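Local coordinates for protein beta-glucanase (Bacteroides thetaiotaomicron, PDB 6EUG) that probably hydrolyses O-glycosidic bonds of beta-1,3-linked galactans through its family 43 glycoside hydrolase domain, the part of a longer protein captured here with glucoimidazole in its pocket, at residues A[272-278]-A[289-295]. Numbering follows the deposited sequence.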
ATOM      1  N   GLY A 272      10.668  18.891   1.403  1.00 17.11           N
ATOM      2  CA  GLY A 272      11.445  18.251   2.467  1.00 17.01           C
ATOM      3  C   GLY A 272      10.762  17.351   3.474  1.00 15.79           C
ATOM      4  O   GLY A 272      11.458  16.598   4.192  1.00 16.82           O
ATOM      5  N   THR A 273       9.433  17.428   3.540  1.00 15.46           N
ATOM      6  CA  THR A 273       8.655  16.776   4.583  1.00 15.78           C
ATOM      7  C   THR A 273       7.868  15.593   4.004  1.00 15.19           C
ATOM      8  O   THR A 273       7.272  15.698   2.912  1.00 14.48           O
ATOM      9  CB  THR A 273       7.668  17.757   5.238  1.00 17.25           C
ATOM     10  OG1 THR A 273       8.406  18.830   5.823  1.00 19.83           O
ATOM     11  CG2 THR A 273       6.814  17.059   6.280  1.00 16.34           C
ATOM     12  N   TYR A 274       7.937  14.477   4.723  1.00 13.48           N
ATOM     13  CA  TYR A 274       7.184  13.251   4.385  1.00 13.94           C
ATOM     14  C   TYR A 274       5.801  13.273   5.060  1.00 13.89           C
ATOM     15  O   TYR A 274       5.662  13.600   6.271  1.00 15.66           O
ATOM     16  CB  TYR A 274       7.974  12.000   4.795  1.00 14.23           C
ATOM     17  CG  TYR A 274       9.314  11.872   4.105  1.00 14.23           C
ATOM     18  CD1 TYR A 274      10.436  12.527   4.624  1.00 15.17           C
ATOM     19  CD2 TYR A 274       9.458  11.178   2.904  1.00 16.24           C
ATOM     20  CE1 TYR A 274      11.663  12.441   4.016  1.00 16.88           C
ATOM     21  CE2 TYR A 274      10.702  11.100   2.278  1.00 19.69           C
ATOM     22  CZ  TYR A 274      11.796  11.759   2.830  1.00 18.24           C
ATOM     23  OH  TYR A 274      13.075  11.772   2.250  1.00 19.27           O
ATOM     24  N   TRP A 275       4.788  12.883   4.286  1.00 13.64           N
ATOM     25  CA  TRP A 275       3.386  12.840   4.738  1.00 12.32           C
ATOM     26  C   TRP A 275       2.794  11.482   4.361  1.00 14.77           C
ATOM     27  O   TRP A 275       2.803  11.085   3.162  1.00 17.36           O
ATOM     28  CB  TRP A 275       2.538  13.938   4.068  1.00 13.44           C
ATOM     29  CG  TRP A 275       2.958  15.360   4.378  1.00 15.17           C
ATOM     30  CD1 TRP A 275       3.632  16.216   3.528  1.00 16.72           C
ATOM     31  CD2 TRP A 275       2.760  16.098   5.601  1.00 16.57           C
ATOM     32  NE1 TRP A 275       3.881  17.425   4.150  1.00 17.27           N
ATOM     33  CE2 TRP A 275       3.353  17.390   5.411  1.00 16.80           C
ATOM     34  CE3 TRP A 275       2.151  15.809   6.826  1.00 16.74           C
ATOM     35  CZ2 TRP A 275       3.321  18.378   6.389  1.00 18.87           C
ATOM     36  CZ3 TRP A 275       2.135  16.805   7.823  1.00 16.30           C
ATOM     37  CH2 TRP A 275       2.717  18.075   7.583  1.00 18.42           C
ATOM     38  N   MET A 276       2.237  10.778   5.336  1.00 14.90           N
ATOM     39  CA  MET A 276       1.605   9.474   5.072  1.00 13.87           C
ATOM     40  C   MET A 276       0.173   9.455   5.633  1.00 13.61           C
ATOM     41  O   MET A 276      -0.075   9.900   6.766  1.00 15.78           O
ATOM     42  CB  MET A 276       2.446   8.353   5.708  1.00 16.24           C
ATOM     43  CG  MET A 276       1.957   6.944   5.445  1.00 16.03           C
ATOM     44  SD  MET A 276       3.222   5.650   5.515  1.00 21.60           S
ATOM     45  CE  MET A 276       4.136   5.945   7.033  1.00 21.79           C
ATOM     46  N   ILE A 277      -0.751   8.930   4.838  1.00 13.76           N
ATOM     47  CA  ILE A 277      -2.160   8.736   5.246  1.00 10.63           C
ATOM     48  C   ILE A 277      -2.410   7.244   5.364  1.00 13.65           C
ATOM     49  O   ILE A 277      -2.046   6.472   4.465  1.00 14.94           O
ATOM     50  CB  ILE A 277      -3.189   9.432   4.302  1.00 11.12           C
ATOM     51  CG1 ILE A 277      -2.949  10.950   4.310  1.00 14.45           C
ATOM     52  CG2 ILE A 277      -4.630   9.068   4.678  1.00 14.38           C
ATOM     53  CD1 ILE A 277      -3.796  11.762   3.339  1.00 14.35           C
ATOM     54  N   THR A 278      -3.066   6.873   6.467  1.00 13.73           N
ATOM     55  CA  THR A 278      -3.436   5.494   6.748  1.00 13.26           C
ATOM     56  C   THR A 278      -4.881   5.386   7.212  1.00 14.73           C
ATOM     57  O   THR A 278      -5.505   6.402   7.583  1.00 16.65           O
ATOM     58  CB  THR A 278      -2.493   4.900   7.814  1.00 13.68           C
ATOM     59  OG1 THR A 278      -2.558   5.694   9.007  1.00 14.09           O
ATOM     60  CG2 THR A 278      -1.052   4.907   7.343  1.00 15.24           C
ATOM     61  N   ALA A 289      -9.497   8.283   9.089  1.00 16.40           N
ATOM     62  CA  ALA A 289      -8.100   8.328   8.548  1.00 15.46           C
ATOM     63  C   ALA A 289      -7.142   8.961   9.552  1.00 15.93           C
ATOM     64  O   ALA A 289      -7.564   9.757  10.393  1.00 18.02           O
ATOM     65  CB  ALA A 289      -8.045   9.105   7.225  1.00 16.92           C
ATOM     66  N   ARG A 290      -5.864   8.561   9.482  1.00 14.67           N
ATOM     67  CA  ARG A 290      -4.786   9.148  10.271  1.00 14.32           C
ATOM     68  C   ARG A 290      -3.805   9.849   9.307  1.00 13.16           C
ATOM     69  O   ARG A 290      -3.617   9.393   8.136  1.00 14.20           O
ATOM     70  CB  ARG A 290      -4.019   8.062  11.067  1.00 15.32           C
ATOM     71  CG  ARG A 290      -4.893   7.191  11.998  1.00 16.87           C
ATOM     72  CD  ARG A 290      -5.409   5.903  11.390  1.00 17.30           C
ATOM     73  NE  ARG A 290      -6.182   5.167  12.386  1.00 20.05           N
ATOM     74  CZ  ARG A 290      -5.735   4.212  13.199  1.00 18.53           C
ATOM     75  NH1 ARG A 290      -4.474   3.786  13.169  1.00 19.72           N
ATOM     76  NH2 ARG A 290      -6.585   3.678  14.062  1.00 21.28           N
ATOM     77  N   LEU A 291      -3.187  10.925   9.797  1.00 13.81           N
ATOM     78  CA  LEU A 291      -2.062  11.603   9.124  1.00 15.62           C
ATOM     79  C   LEU A 291      -0.776  11.410   9.928  1.00 15.00           C
ATOM     80  O   LEU A 291      -0.753  11.695  11.125  1.00 15.37           O
ATOM     81  CB  LEU A 291      -2.340  13.094   8.945  1.00 15.38           C
ATOM     82  CG  LEU A 291      -1.288  13.936   8.232  1.00 15.83           C
ATOM     83  CD1 LEU A 291      -1.111  13.420   6.798  1.00 15.27           C
ATOM     84  CD2 LEU A 291      -1.657  15.411   8.229  1.00 17.60           C
ATOM     85  N   LEU A 292       0.280  10.928   9.262  1.00 14.50           N
ATOM     86  CA  LEU A 292       1.580  10.700   9.888  1.00 15.62           C
ATOM     87  C   LEU A 292       2.647  11.544   9.175  1.00 16.21           C
ATOM     88  O   LEU A 292       2.554  11.742   7.959  1.00 16.86           O
ATOM     89  CB  LEU A 292       1.951   9.240   9.881  1.00 14.86           C
ATOM     90  CG  LEU A 292       0.815   8.202  10.153  1.00 14.53           C
ATOM     91  CD1 LEU A 292       1.314   6.783   9.932  1.00 16.74           C
ATOM     92  CD2 LEU A 292       0.267   8.334  11.573  1.00 16.61           C
ATOM     93  N   THR A 293       3.642  12.031   9.912  1.00 14.51           N
ATOM     94  CA  THR A 293       4.708  12.869   9.310  1.00 14.84           C
ATOM     95  C   THR A 293       6.100  12.619   9.901  1.00 15.31           C
ATOM     96  O   THR A 293       6.239  12.249  11.106  1.00 14.81           O
ATOM     97  CB  THR A 293       4.319  14.366   9.373  1.00 14.00           C
ATOM     98  OG1 THR A 293       5.210  15.200   8.606  1.00 15.67           O
ATOM     99  CG2 THR A 293       4.299  14.869  10.829  1.00 15.50           C
ATOM    100  N   ALA A 294       7.116  12.839   9.057  1.00 15.64           N
ATOM    101  CA  ALA A 294       8.524  12.816   9.444  1.00 15.89           C
ATOM    102  C   ALA A 294       9.362  13.780   8.601  1.00 15.11           C
ATOM    103  O   ALA A 294       8.975  14.135   7.456  1.00 14.31           O
ATOM    104  CB  ALA A 294       9.116  11.412   9.342  1.00 16.44           C
ATOM    105  N   ASP A 295      10.509  14.175   9.148  1.00 17.03           N
ATOM    106  CA  ASP A 295      11.511  14.967   8.384  1.00 17.43           C
ATOM    107  C   ASP A 295      12.662  14.167   7.783  1.00 17.39           C
ATOM    108  O   ASP A 295      13.594  14.760   7.201  1.00 17.32           O
ATOM    109  CB  ASP A 295      12.046  16.152   9.232  1.00 18.06           C
ATOM    110  CG  ASP A 295      10.949  17.191   9.581  1.00 19.45           C
ATOM    111  OD1 ASP A 295       9.907  17.255   8.920  1.00 21.81           O
ATOM    112  OD2 ASP A 295      11.127  17.957  10.552  1.00 27.69           O
TER
HETATM  113  O   HOH W   1      13.752  15.192   4.405  1.00 21.34           O
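Tyr274 O is gripped by two donors of the opposing strand: Thr293 OG1 at 2.9 Å, nearly in line with the carbonyl bond (161°), and Ala294 N at 3.2 Å, tilted from the carbonyl plane. Thr293 can reach it because its hydroxyl stands anti to the backbone N (chi1 -170°). The same OG1 lies over one face of the Trp275 indole, 3.6 Å from CZ3 and offset toward the rim, beside Thr273 CG2 on that face. Further along, Leu291 CD1 comes obliquely to this indole, 4.0 Å from Trp275 CE3, and also touches Ile277 CG1, while its CD2 also lies against the six-membered ring.

On the other face of the sheet, Leu292 CD1 packs against Met276 CE and Thr278 CG2. Thr278 OG1 approaches Arg290 CB at 3.5 Å, the two side chains crossing at about a right angle; Asn262 bonds both this hydroxyl and Arg290 NH1, tying their polar ends together.

Paired backbone bonds at Tyr274–Ala294, Met276–Leu292 and Thr278–Arg290 establish an antiparallel register, with strand axes 4.7 Å apart at 157°. Just before Thr273 and just after Ala294, at the end of the pairing away from Thr278 and Arg290, one water donates to both Gly272 O and Asp295 O.

The hairpin forms the two inner strands of a four-stranded antiparallel sheet, consistent with one blade of the family 43 five-bladed beta-propeller. Thr278 lies about 10 Å, side chain to ligand, from glucoimidazole. Strand 265-270 flanks strand 273-279, strand 302-304 flanks 290-294, and strand 363-366 packs against Trp275, Ile277 and Leu291.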